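PDB 5ISU: Lmo0135 protein from Listeria monocytogenes EGD-e, which probably acts as the substrate-binding protein of an ABC transporter, possibly for peptides. Local coordinates for residues 18-23 with 228-233; 270-275 with 332-337; 297-302 with 464-469. All blocks are in the same frame, centred on the assembly; numbering follows the deposited sequence.

How the contacts relate
Contacts 1 and 3 are strand pairings that reach the same sheet: strand 231-233 of contact 1 and strand 299-301 of contact 3 both pair with the long strand 462-475. Their nearest atoms are nevertheless about 9 Å apart. Contact 1 is mostly buried and parallel, with an asparagine amide doing part of the bonding; contact 3, closest of the three to the chain's centre, is partly buried, antiparallel and bonded mainly through backbone. Contact 2 differs in kind, a surface meeting of two helix ends held by packing across its segments. Its centre lies about 52 Å from that of contact 1, on the opposite side of the chain's centre.

Contact 1: 18-23 with 228-233; sequences GSLIIG and EINLKS
Asn230 grips Ile21 at both polar atoms of its backbone. Ile21 N donates to Asn230 OD1 at 2.9 Å, arriving in the carbonyl plane on a lone pair, while Asn230 N donates to Ile21 O, also at 2.9 Å. With CG placed beside its own backbone N and opposite the carbonyl carbon (chi1 -59°), the Asn230 side chain brings OD1 to Ile21 N, whereas the backbone N-H of Asn230 reaches Ile21 O independently of that torsion. The amide's other end, ND2, bonds Asp475 on strand 462-475, which fixes which way the group is turned.

Strands 19-23 and 231-233 run parallel, their axes 15° apart, and form a single bridge between Ile22 and Leu231. Gly23 N reaches Leu231 O at 2.7 Å in an almost straight bond (171°), and Leu231 N adds a weak one to Ile21 O. A water then joins Gly23 O to Ser233 N, continuing the pairing one step further.

Carbon atoms fill in around these bonds. Leu20 and Asn230 pass each other in opposite directions, Leu20 CD1 lying 3.5 Å from Asn230 CB. Ile22 and Leu231 lie side by side and point the same way, Ile22 CG2 being 4.1 Å from Leu231 CG. The methyl Ile229 CG2 comes within 3.7 Å of Gly23 N.

Strand 19-24 also bonds strand 208-213, so the contact couples two sheets. Its chemistry implies that a buried side-chain amide, itself positioned by a carboxylate, serves the peptide N-H of Ile21 where the short parallel bridge does not.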
ATOM      1  N   GLY A  18      -2.909  18.553 -25.191  1.00 53.17           N
ATOM      2  CA  GLY A  18      -2.252  17.324 -25.526  1.00 50.52           C
ATOM      3  C   GLY A  18      -2.899  16.216 -24.731  1.00 48.12           C
ATOM      4  O   GLY A  18      -3.638  16.459 -23.775  1.00 42.74           O
ATOM      5  N   SER A  19      -2.594  14.988 -25.134  1.00 47.57           N
ATOM      6  CA  SER A  19      -3.152  13.814 -24.538  1.00 45.92           C
ATOM      7  C   SER A  19      -2.053  12.999 -23.879  1.00 45.52           C
ATOM      8  O   SER A  19      -0.892  13.096 -24.253  1.00 46.31           O
ATOM      9  CB  SER A  19      -3.803  12.958 -25.629  1.00 47.19           C
ATOM     10  OG  SER A  19      -4.741  13.684 -26.399  1.00 47.60           O
ATOM     11  N   LEU A  20      -2.442  12.202 -22.892  1.00 44.47           N
ATOM     12  CA  LEU A  20      -1.540  11.278 -22.207  1.00 44.16           C
ATOM     13  C   LEU A  20      -2.268   9.953 -22.117  1.00 43.03           C
ATOM     14  O   LEU A  20      -3.424   9.908 -21.704  1.00 44.12           O
ATOM     15  CB  LEU A  20      -1.194  11.741 -20.797  1.00 43.86           C
ATOM     16  CG  LEU A  20      -0.264  10.815 -19.988  1.00 43.00           C
ATOM     17  CD1 LEU A  20       1.131  10.797 -20.575  1.00 45.14           C
ATOM     18  CD2 LEU A  20      -0.192  11.262 -18.542  1.00 42.64           C
ATOM     19  N   ILE A  21      -1.582   8.887 -22.516  0.50 43.42           N
ATOM     20  CA  ILE A  21      -2.114   7.534 -22.487  0.50 42.49           C
ATOM     21  C   ILE A  21      -1.325   6.791 -21.427  0.50 40.23           C
ATOM     22  O   ILE A  21      -0.099   6.729 -21.512  0.50 38.88           O
ATOM     23  CB  ILE A  21      -1.881   6.820 -23.825  0.50 44.77           C
ATOM     24  CG1 ILE A  21      -2.433   7.647 -24.981  0.50 46.81           C
ATOM     25  CG2 ILE A  21      -2.538   5.454 -23.809  0.50 45.54           C
ATOM     26  CD1 ILE A  21      -3.936   7.696 -25.009  0.50 48.06           C
ATOM     27  N   ILE A  22      -2.020   6.239 -20.434  1.00 38.74           N
ATOM     28  CA  ILE A  22      -1.371   5.516 -19.339  1.00 39.38           C
ATOM     29  C   ILE A  22      -1.740   4.043 -19.383  1.00 41.13           C
ATOM     30  O   ILE A  22      -2.911   3.689 -19.462  1.00 43.68           O
ATOM     31  CB  ILE A  22      -1.791   6.091 -17.985  1.00 38.15           C
ATOM     32  CG1 ILE A  22      -1.673   7.616 -17.991  1.00 36.32           C
ATOM     33  CG2 ILE A  22      -0.979   5.448 -16.851  1.00 37.01           C
ATOM     34  CD1 ILE A  22      -2.035   8.255 -16.668  1.00 36.68           C
ATOM     35  N   GLY A  23      -0.736   3.185 -19.314  1.00 42.98           N
ATOM     36  CA  GLY A  23      -0.967   1.738 -19.398  1.00 45.73           C
ATOM     37  C   GLY A  23      -1.234   1.147 -18.031  1.00 45.46           C
ATOM     38  O   GLY A  23      -0.492   1.420 -17.093  1.00 44.21           O
ATOM     39  N   GLU A 228       2.040   4.377 -28.591  1.00 53.89           N
ATOM     40  CA  GLU A 228       0.609   4.064 -28.390  1.00 55.40           C
ATOM     41  C   GLU A 228       0.246   4.126 -26.892  1.00 53.51           C
ATOM     42  O   GLU A 228      -0.931   4.176 -26.536  1.00 58.21           O
ATOM     43  CB  GLU A 228       0.285   2.706 -29.003  1.00 58.70           C
ATOM     44  CG  GLU A 228       0.486   2.717 -30.526  1.00 64.72           C
ATOM     45  CD  GLU A 228       0.565   1.343 -31.169  1.00 67.27           C
ATOM     46  OE1 GLU A 228       0.534   0.338 -30.438  1.00 66.74           O
ATOM     47  OE2 GLU A 228       0.689   1.274 -32.421  1.00 72.97           O
ATOM     48  N   ILE A 229       1.277   4.060 -26.042  1.00 48.13           N
ATOM     49  CA  ILE A 229       1.178   4.248 -24.602  1.00 45.90           C
ATOM     50  C   ILE A 229       2.312   5.223 -24.289  1.00 43.03           C
ATOM     51  O   ILE A 229       3.401   5.124 -24.874  1.00 40.03           O
ATOM     52  CB  ILE A 229       1.355   2.944 -23.799  1.00 48.07           C
ATOM     53  CG1 ILE A 229       0.172   2.009 -24.064  1.00 50.07           C
ATOM     54  CG2 ILE A 229       1.418   3.231 -22.302  1.00 48.10           C
ATOM     55  CD1 ILE A 229       0.264   0.686 -23.339  1.00 49.70           C
ATOM     56  N   ASN A 230       2.048   6.162 -23.383  1.00 39.67           N
ATOM     57  CA  ASN A 230       3.023   7.189 -22.998  1.00 39.74           C
ATOM     58  C   ASN A 230       3.634   7.002 -21.606  1.00 39.53           C
ATOM     59  O   ASN A 230       4.697   7.553 -21.331  1.00 38.67           O
ATOM     60  CB  ASN A 230       2.333   8.546 -22.991  1.00 40.81           C
ATOM     61  CG  ASN A 230       1.751   8.920 -24.334  1.00 43.43           C
ATOM     62  OD1 ASN A 230       0.539   9.104 -24.457  1.00 45.88           O
ATOM     63  ND2 ASN A 230       2.600   8.997 -25.354  1.00 43.39           N
ATOM     64  N   LEU A 231       2.955   6.240 -20.746  1.00 36.10           N
ATOM     65  CA  LEU A 231       3.356   6.063 -19.355  1.00 38.57           C
ATOM     66  C   LEU A 231       2.841   4.749 -18.787  1.00 36.21           C
ATOM     67  O   LEU A 231       1.708   4.375 -19.022  1.00 37.79           O
ATOM     68  CB  LEU A 231       2.775   7.220 -18.490  1.00 40.38           C
ATOM     69  CG  LEU A 231       2.805   7.041 -16.946  1.00 41.85           C
ATOM     70  CD1 LEU A 231       4.226   6.890 -16.428  1.00 41.65           C
ATOM     71  CD2 LEU A 231       2.098   8.189 -16.230  1.00 41.84           C
ATOM     72  N   LYS A 232       3.693   4.047 -18.061  1.00 37.41           N
ATOM     73  CA  LYS A 232       3.302   2.791 -17.430  1.00 40.47           C
ATOM     74  C   LYS A 232       4.363   2.329 -16.454  1.00 39.07           C
ATOM     75  O   LYS A 232       5.508   2.795 -16.476  1.00 41.25           O
ATOM     76  CB  LYS A 232       3.138   1.675 -18.480  1.00 43.07           C
ATOM     77  CG  LYS A 232       4.454   1.304 -19.169  1.00 46.54           C
ATOM     78  CD  LYS A 232       4.284   0.414 -20.387  1.00 49.58           C
ATOM     79  CE  LYS A 232       3.726  -0.949 -20.043  1.00 50.30           C
ATOM     80  NZ  LYS A 232       4.617  -1.749 -19.158  1.00 49.80           N
ATOM     81  N   SER A 233       3.969   1.365 -15.641  1.00 40.11           N
ATOM     82  CA  SER A 233       4.855   0.679 -14.726  1.00 40.30           C
ATOM     83  C   SER A 233       5.631  -0.394 -15.502  1.00 39.67           C
ATOM     84  O   SER A 233       5.096  -1.020 -16.416  1.00 37.06           O
ATOM     85  CB  SER A 233       4.041   0.014 -13.631  1.00 41.80           C
ATOM     86  OG  SER A 233       3.309   1.006 -12.922  1.00 44.61           O
TER
HETATM   87  O   HOH W   1       1.473   0.197 -15.758  1.00 43.55           O

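Contact 2: 270-275 with 332-337; sequences LKSKEL and KESGFD
Ser334 OG sits between Ser272 and Leu275, at the tightly packed part of this contact: it is 3.5 Å from Ser272 OG and likewise 3.5 Å from Leu275 CB. Ser272 OG has a partner within its own segment, accepting from Leu275 N at 3.1 Å with an N-H...O angle of 159°. Having OG turned away from its own backbone N (chi1 170°) lets the hydroxyl reach the N-H of Leu275 in the first turn of helix 273-281. Further in, Leu275 CD2 approaches the Phe336 ring obliquely, 4.0 Å from Phe336 CD1, and both side chains also touch Ala269.

The solvent side is much looser. Glu274 and Glu333 cross at about a right angle, and their closest approach is Glu274 CG to Glu333 OE1 at 4.1 Å. Glu274 OE2 and Glu333 OE1 remain 4.9 Å apart, and these like charges would be expected to disfavour closer packing unless solvent screens them.

The contact joins the end of one helix to the start of another. Gly335, with positive phi (93°), leads the chain out of helix 324-334 and on to Phe336, the residue that meets Leu275; facing it is the start of helix 273-281, where Ser272 forms a classic serine N-cap.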
ATOM      1  N   LEU A 270       8.483 -25.024  13.790  1.00 68.65           N
ATOM      2  CA  LEU A 270       8.715 -23.572  13.724  1.00 65.76           C
ATOM      3  C   LEU A 270       8.338 -22.771  14.991  1.00 66.12           C
ATOM      4  O   LEU A 270       8.486 -21.536  15.010  1.00 62.67           O
ATOM      5  CB  LEU A 270       8.009 -22.992  12.504  1.00 63.70           C
ATOM      6  CG  LEU A 270       8.588 -23.548  11.206  1.00 64.11           C
ATOM      7  CD1 LEU A 270       7.635 -23.255  10.067  1.00 64.54           C
ATOM      8  CD2 LEU A 270       9.990 -22.996  10.938  1.00 62.46           C
ATOM      9  N   LYS A 271       7.861 -23.467  16.022  1.00 64.66           N
ATOM     10  CA  LYS A 271       7.548 -22.864  17.325  1.00 65.19           C
ATOM     11  C   LYS A 271       8.847 -22.473  18.000  1.00 62.26           C
ATOM     12  O   LYS A 271       8.868 -21.614  18.873  1.00 60.66           O
ATOM     13  CB  LYS A 271       6.880 -23.889  18.257  1.00 69.38           C
ATOM     14  CG  LYS A 271       5.497 -24.390  17.878  1.00 72.59           C
ATOM     15  CD  LYS A 271       4.395 -23.406  18.235  1.00 74.08           C
ATOM     16  CE  LYS A 271       3.042 -24.116  18.271  1.00 75.61           C
ATOM     17  NZ  LYS A 271       1.931 -23.188  18.585  1.00 75.13           N
ATOM     18  N   SER A 272       9.914 -23.179  17.634  1.00 63.07           N
ATOM     19  CA  SER A 272      11.246 -22.936  18.177  1.00 64.87           C
ATOM     20  C   SER A 272      11.863 -21.629  17.666  1.00 62.54           C
ATOM     21  O   SER A 272      12.085 -21.457  16.459  1.00 60.78           O
ATOM     22  CB  SER A 272      12.172 -24.104  17.807  1.00 67.12           C
ATOM     23  OG  SER A 272      13.526 -23.823  18.117  1.00 67.47           O
ATOM     24  N   LYS A 273      12.130 -20.723  18.601  1.00 62.48           N
ATOM     25  CA  LYS A 273      12.783 -19.454  18.319  1.00 61.30           C
ATOM     26  C   LYS A 273      14.125 -19.768  17.652  1.00 61.17           C
ATOM     27  O   LYS A 273      14.474 -19.177  16.635  1.00 57.85           O
ATOM     28  CB  LYS A 273      12.997 -18.699  19.627  1.00 63.40           C
ATOM     29  CG  LYS A 273      13.591 -17.308  19.519  1.00 64.31           C
ATOM     30  CD  LYS A 273      13.624 -16.679  20.904  1.00 69.38           C
ATOM     31  CE  LYS A 273      14.034 -15.214  20.883  1.00 73.71           C
ATOM     32  NZ  LYS A 273      13.989 -14.589  22.242  1.00 77.71           N
ATOM     33  N   GLU A 274      14.832 -20.755  18.199  1.00 63.56           N
ATOM     34  CA  GLU A 274      16.132 -21.180  17.675  1.00 65.16           C
ATOM     35  C   GLU A 274      16.080 -21.578  16.189  1.00 62.53           C
ATOM     36  O   GLU A 274      16.943 -21.152  15.395  1.00 58.72           O
ATOM     37  CB  GLU A 274      16.724 -22.323  18.519  1.00 71.64           C
ATOM     38  CG  GLU A 274      17.253 -21.927  19.905  1.00 76.48           C
ATOM     39  CD  GLU A 274      16.189 -21.527  20.939  1.00 79.34           C
ATOM     40  OE1 GLU A 274      14.982 -21.448  20.606  1.00 79.87           O
ATOM     41  OE2 GLU A 274      16.574 -21.291  22.109  1.00 83.11           O
ATOM     42  N   LEU A 275      15.065 -22.351  15.800  1.00 59.58           N
ATOM     43  CA  LEU A 275      14.936 -22.750  14.401  1.00 57.14           C
ATOM     44  C   LEU A 275      14.689 -21.540  13.514  1.00 54.38           C
ATOM     45  O   LEU A 275      15.310 -21.411  12.457  1.00 51.40           O
ATOM     46  CB  LEU A 275      13.818 -23.762  14.203  1.00 60.57           C
ATOM     47  CG  LEU A 275      13.680 -24.325  12.780  1.00 61.10           C
ATOM     48  CD1 LEU A 275      14.999 -24.901  12.266  1.00 61.25           C
ATOM     49  CD2 LEU A 275      12.582 -25.375  12.738  1.00 63.55           C
ATOM     50  N   LYS A 332      20.889 -27.276  15.527  1.00 87.05           N
ATOM     51  CA  LYS A 332      21.255 -28.371  16.446  1.00 91.80           C
ATOM     52  C   LYS A 332      20.466 -28.203  17.754  1.00 92.49           C
ATOM     53  O   LYS A 332      19.682 -29.077  18.125  1.00 90.23           O
ATOM     54  CB  LYS A 332      22.773 -28.339  16.718  1.00 94.02           C
ATOM     55  CG  LYS A 332      23.338 -29.339  17.728  1.00 98.76           C
ATOM     56  CD  LYS A 332      23.408 -30.764  17.205  1.00101.25           C
ATOM     57  CE  LYS A 332      24.137 -31.663  18.198  1.00105.28           C
ATOM     58  NZ  LYS A 332      24.339 -33.053  17.700  1.00107.91           N
ATOM     59  N   GLU A 333      20.662 -27.057  18.417  1.00 92.08           N
ATOM     60  CA  GLU A 333      19.971 -26.718  19.675  1.00 93.58           C
ATOM     61  C   GLU A 333      18.453 -26.774  19.541  1.00 90.93           C
ATOM     62  O   GLU A 333      17.748 -26.975  20.529  1.00 92.28           O
ATOM     63  CB  GLU A 333      20.324 -25.300  20.136  1.00 96.72           C
ATOM     64  CG  GLU A 333      21.773 -25.059  20.539  1.00102.54           C
ATOM     65  CD  GLU A 333      22.054 -23.591  20.870  1.00104.66           C
ATOM     66  OE1 GLU A 333      21.090 -22.790  20.992  1.00103.48           O
ATOM     67  OE2 GLU A 333      23.246 -23.240  21.013  1.00107.17           O
ATOM     68  N   SER A 334      17.961 -26.552  18.325  1.00 84.80           N
ATOM     69  CA  SER A 334      16.531 -26.588  18.049  1.00 82.46           C
ATOM     70  C   SER A 334      15.868 -27.914  18.428  1.00 84.66           C
ATOM     71  O   SER A 334      14.817 -27.933  19.080  1.00 78.43           O
ATOM     72  CB  SER A 334      16.297 -26.334  16.560  1.00 80.89           C
ATOM     73  OG  SER A 334      14.929 -26.434  16.229  1.00 82.74           O
ATOM     74  N   GLY A 335      16.511 -29.009  18.025  1.00 86.85           N
ATOM     75  CA  GLY A 335      15.988 -30.355  18.228  1.00 90.29           C
ATOM     76  C   GLY A 335      15.197 -30.774  16.998  1.00 89.07           C
ATOM     77  O   GLY A 335      14.509 -31.791  17.002  1.00 90.91           O
ATOM     78  N   PHE A 336      15.294 -29.967  15.945  1.00 85.37           N
ATOM     79  CA  PHE A 336      14.613 -30.242  14.692  1.00 84.56           C
ATOM     80  C   PHE A 336      15.282 -31.444  14.029  1.00 88.01           C
ATOM     81  O   PHE A 336      16.505 -31.466  13.859  1.00 84.31           O
ATOM     82  CB  PHE A 336      14.686 -28.995  13.786  1.00 80.96           C
ATOM     83  CG  PHE A 336      14.165 -29.210  12.388  1.00 80.18           C
ATOM     84  CD1 PHE A 336      12.799 -29.282  12.142  1.00 80.50           C
ATOM     85  CD2 PHE A 336      15.045 -29.299  11.309  1.00 79.52           C
ATOM     86  CE1 PHE A 336      12.318 -29.468  10.854  1.00 80.11           C
ATOM     87  CE2 PHE A 336      14.570 -29.480  10.019  1.00 79.35           C
ATOM     88  CZ  PHE A 336      13.203 -29.565   9.791  1.00 80.13           C
ATOM     89  N   ASP A 337      14.495 -32.461  13.699  1.00 92.59           N
ATOM     90  CA  ASP A 337      15.054 -33.618  13.024  1.00 97.86           C
ATOM     91  C   ASP A 337      15.140 -33.333  11.547  1.00 95.84           C
ATOM     92  O   ASP A 337      14.129 -33.336  10.841  1.00 94.62           O
ATOM     93  CB  ASP A 337      14.255 -34.887  13.302  1.00104.39           C
ATOM     94  CG  ASP A 337      14.515 -35.438  14.691  1.00109.78           C
ATOM     95  OD1 ASP A 337      14.996 -34.673  15.560  1.00108.19           O
ATOM     96  OD2 ASP A 337      14.246 -36.640  14.915  1.00116.13           O
TER

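Contact 3: 297-302 with 464-469; sequences EYAKPA and PISYDN
Ala302 lies over one face of the Tyr467 ring, its CB 3.6 Å from the ring centroid and 20° off the normal, a CH-pi contact displaced toward the ring's rim, in the antiparallel pairing of strand 299-301 with 464-469. Lys300 CG comes to the edge of the same ring, near its plane, and is 4.1 Å from Tyr467 CB. The Tyr467 hydroxyl is engaged just beyond the segment, bonding Ser303 N and Ser304 O. A second flat group, the Asn469 amide, meets its partner in its own plane: ND2 donates to Glu297 O at 3.0 Å, although it stands above the plane of that carbonyl.

Within the strand pair, Lys300 and Tyr467 form the hydrogen-bonded pair, with Lys300 N on Tyr467 O at 3.0 Å and Tyr467 N on Lys300 O at 2.9 Å. Ala299 and Asp468 form a non-hydrogen-bonded pair, as do Pro301 and Ser466. Asn469 N to Tyr298 O and Ala302 N to Ile465 O extend the bonding at either end. Strand 462-475 also pairs with strand 248-263, where Ile465 and Ser466 both face Ser259 in a classic beta bulge.

The two faces of the pair differ. Lys300 and Tyr467 share one, and the lysine's ammonium reaches Glu308 in a salt bridge. Ala299 and Asp468 share the other, where Ala299 CB packs 3.4 Å from Asp468 OD1. Asp468 OD2 makes a salt bridge to Arg257, so both carboxylate oxygens are engaged. With its hydroxyl set between its own backbone N and carbonyl carbon (chi1 57°), Ser466 OG donates to the syn lone pair of Asp468 OD1, the two oxygens 2.6 Å apart.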
ATOM      1  N   GLU A 297      19.156  -1.542  -7.503  1.00 53.26           N
ATOM      2  CA  GLU A 297      18.392  -0.318  -7.774  1.00 53.16           C
ATOM      3  C   GLU A 297      16.896  -0.522  -7.505  1.00 47.55           C
ATOM      4  O   GLU A 297      16.169   0.445  -7.375  1.00 48.23           O
ATOM      5  CB  GLU A 297      18.579   0.170  -9.232  1.00 56.92           C
ATOM      6  CG  GLU A 297      17.985   1.570  -9.478  1.00 63.13           C
ATOM      7  CD  GLU A 297      18.016   2.050 -10.929  1.00 66.83           C
ATOM      8  OE1 GLU A 297      18.934   1.681 -11.701  1.00 69.01           O
ATOM      9  OE2 GLU A 297      17.105   2.829 -11.293  1.00 71.25           O
ATOM     10  N   TYR A 298      16.455  -1.773  -7.396  1.00 46.22           N
ATOM     11  CA  TYR A 298      15.033  -2.093  -7.250  1.00 45.29           C
ATOM     12  C   TYR A 298      14.566  -2.474  -5.856  1.00 42.81           C
ATOM     13  O   TYR A 298      13.364  -2.651  -5.627  1.00 44.93           O
ATOM     14  CB  TYR A 298      14.680  -3.178  -8.256  1.00 47.20           C
ATOM     15  CG  TYR A 298      15.159  -2.817  -9.652  1.00 50.25           C
ATOM     16  CD1 TYR A 298      14.640  -1.711 -10.325  1.00 52.85           C
ATOM     17  CD2 TYR A 298      16.132  -3.582 -10.302  1.00 52.64           C
ATOM     18  CE1 TYR A 298      15.082  -1.373 -11.602  1.00 55.14           C
ATOM     19  CE2 TYR A 298      16.578  -3.254 -11.578  1.00 55.09           C
ATOM     20  CZ  TYR A 298      16.053  -2.154 -12.224  1.00 56.24           C
ATOM     21  OH  TYR A 298      16.504  -1.835 -13.488  1.00 61.15           O
ATOM     22  N   ALA A 299      15.507  -2.600  -4.931  1.00 39.42           N
ATOM     23  CA  ALA A 299      15.186  -2.929  -3.553  1.00 40.60           C
ATOM     24  C   ALA A 299      16.394  -2.680  -2.662  1.00 41.22           C
ATOM     25  O   ALA A 299      17.528  -2.785  -3.118  1.00 42.92           O
ATOM     26  CB  ALA A 299      14.730  -4.380  -3.432  1.00 38.95           C
ATOM     27  N   LYS A 300      16.138  -2.289  -1.417  1.00 38.92           N
ATOM     28  CA  LYS A 300      17.197  -2.103  -0.441  1.00 39.90           C
ATOM     29  C   LYS A 300      16.922  -3.082   0.724  1.00 39.61           C
ATOM     30  O   LYS A 300      15.761  -3.351   1.040  1.00 39.24           O
ATOM     31  CB  LYS A 300      17.291  -0.652   0.040  1.00 41.35           C
ATOM     32  CG  LYS A 300      16.097  -0.162   0.860  1.00 43.06           C
ATOM     33  CD  LYS A 300      16.177   1.335   1.184  1.00 45.32           C
ATOM     34  CE  LYS A 300      17.311   1.647   2.146  1.00 48.19           C
ATOM     35  NZ  LYS A 300      17.372   3.097   2.480  1.00 51.38           N
ATOM     36  N   PRO A 301      17.988  -3.627   1.346  1.00 38.37           N
ATOM     37  CA  PRO A 301      17.844  -4.560   2.455  1.00 36.83           C
ATOM     38  C   PRO A 301      16.952  -4.048   3.584  1.00 35.91           C
ATOM     39  O   PRO A 301      17.126  -2.937   4.039  1.00 34.68           O
ATOM     40  CB  PRO A 301      19.274  -4.710   2.976  1.00 38.27           C
ATOM     41  CG  PRO A 301      20.150  -4.354   1.818  1.00 40.14           C
ATOM     42  CD  PRO A 301      19.409  -3.308   1.070  1.00 39.75           C
ATOM     43  N   ALA A 302      15.999  -4.863   4.015  1.00 34.98           N
ATOM     44  CA  ALA A 302      15.119  -4.488   5.116  1.00 36.43           C
ATOM     45  C   ALA A 302      15.759  -4.827   6.480  1.00 38.38           C
ATOM     46  O   ALA A 302      16.786  -5.531   6.573  1.00 39.77           O
ATOM     47  CB  ALA A 302      13.768  -5.182   4.973  1.00 37.05           C
ATOM     48  N   PRO A 464      12.234 -10.070   7.347  1.00 35.82           N
ATOM     49  CA  PRO A 464      12.063  -8.951   6.390  1.00 35.78           C
ATOM     50  C   PRO A 464      13.190  -8.990   5.373  1.00 36.17           C
ATOM     51  O   PRO A 464      14.341  -8.938   5.754  1.00 37.96           O
ATOM     52  CB  PRO A 464      12.159  -7.694   7.263  1.00 35.59           C
ATOM     53  CG  PRO A 464      12.113  -8.178   8.688  1.00 35.71           C
ATOM     54  CD  PRO A 464      12.587  -9.593   8.693  1.00 36.29           C
ATOM     55  N   ILE A 465      12.857  -9.107   4.092  1.00 35.57           N
ATOM     56  CA  ILE A 465      13.870  -9.215   3.064  1.00 36.10           C
ATOM     57  C   ILE A 465      14.299  -7.859   2.532  1.00 35.68           C
ATOM     58  O   ILE A 465      15.462  -7.496   2.622  1.00 36.37           O
ATOM     59  CB  ILE A 465      13.374 -10.068   1.882  1.00 36.51           C
ATOM     60  CG1 ILE A 465      13.008 -11.482   2.342  1.00 36.23           C
ATOM     61  CG2 ILE A 465      14.438 -10.133   0.794  1.00 37.94           C
ATOM     62  CD1 ILE A 465      12.294 -12.294   1.276  1.00 36.93           C
ATOM     63  N   SER A 466      13.362  -7.121   1.954  1.00 35.71           N
ATOM     64  CA  SER A 466      13.693  -5.833   1.351  1.00 35.32           C
ATOM     65  C   SER A 466      12.556  -4.837   1.275  1.00 34.57           C
ATOM     66  O   SER A 466      11.389  -5.225   1.312  1.00 34.24           O
ATOM     67  CB  SER A 466      14.213  -6.073  -0.067  1.00 35.88           C
ATOM     68  OG  SER A 466      13.269  -6.785  -0.871  1.00 35.62           O
ATOM     69  N   TYR A 467      12.915  -3.553   1.240  1.00 31.93           N
ATOM     70  CA  TYR A 467      11.959  -2.503   1.006  1.00 33.66           C
ATOM     71  C   TYR A 467      12.114  -2.285  -0.479  1.00 36.71           C
ATOM     72  O   TYR A 467      13.196  -1.904  -0.953  1.00 38.28           O
ATOM     73  CB  TYR A 467      12.250  -1.229   1.805  1.00 34.37           C
ATOM     74  CG  TYR A 467      12.403  -1.508   3.278  1.00 33.55           C
ATOM     75  CD1 TYR A 467      11.418  -2.222   3.965  1.00 32.95           C
ATOM     76  CD2 TYR A 467      13.504  -1.054   3.990  1.00 33.46           C
ATOM     77  CE1 TYR A 467      11.537  -2.505   5.306  1.00 32.40           C
ATOM     78  CE2 TYR A 467      13.629  -1.324   5.345  1.00 33.73           C
ATOM     79  CZ  TYR A 467      12.635  -2.062   5.997  1.00 33.32           C
ATOM     80  OH  TYR A 467      12.723  -2.370   7.347  1.00 32.70           O
ATOM     81  N   ASP A 468      11.041  -2.571  -1.212  1.00 37.66           N
ATOM     82  CA  ASP A 468      11.050  -2.537  -2.671  1.00 39.02           C
ATOM     83  C   ASP A 468      10.721  -1.204  -3.355  1.00 38.60           C
ATOM     84  O   ASP A 468       9.997  -0.370  -2.830  1.00 38.29           O
ATOM     85  CB  ASP A 468      10.098  -3.617  -3.177  1.00 39.74           C
ATOM     86  CG  ASP A 468      10.578  -5.024  -2.855  1.00 43.51           C
ATOM     87  OD1 ASP A 468      11.636  -5.190  -2.194  1.00 42.44           O
ATOM     88  OD2 ASP A 468       9.890  -5.976  -3.284  1.00 45.09           O
ATOM     89  N   ASN A 469      11.278  -1.022  -4.542  1.00 39.73           N
ATOM     90  CA  ASN A 469      11.006   0.181  -5.341  1.00 41.33           C
ATOM     91  C   ASN A 469      10.135  -0.223  -6.512  1.00 38.18           C
ATOM     92  O   ASN A 469      10.112  -1.369  -6.897  1.00 40.87           O
ATOM     93  CB  ASN A 469      12.297   0.809  -5.876  1.00 41.55           C
ATOM     94  CG  ASN A 469      13.227   1.266  -4.777  1.00 43.40           C
ATOM     95  OD1 ASN A 469      12.794   1.719  -3.716  1.00 43.41           O
ATOM     96  ND2 ASN A 469      14.521   1.143  -5.023  1.00 44.51           N
TER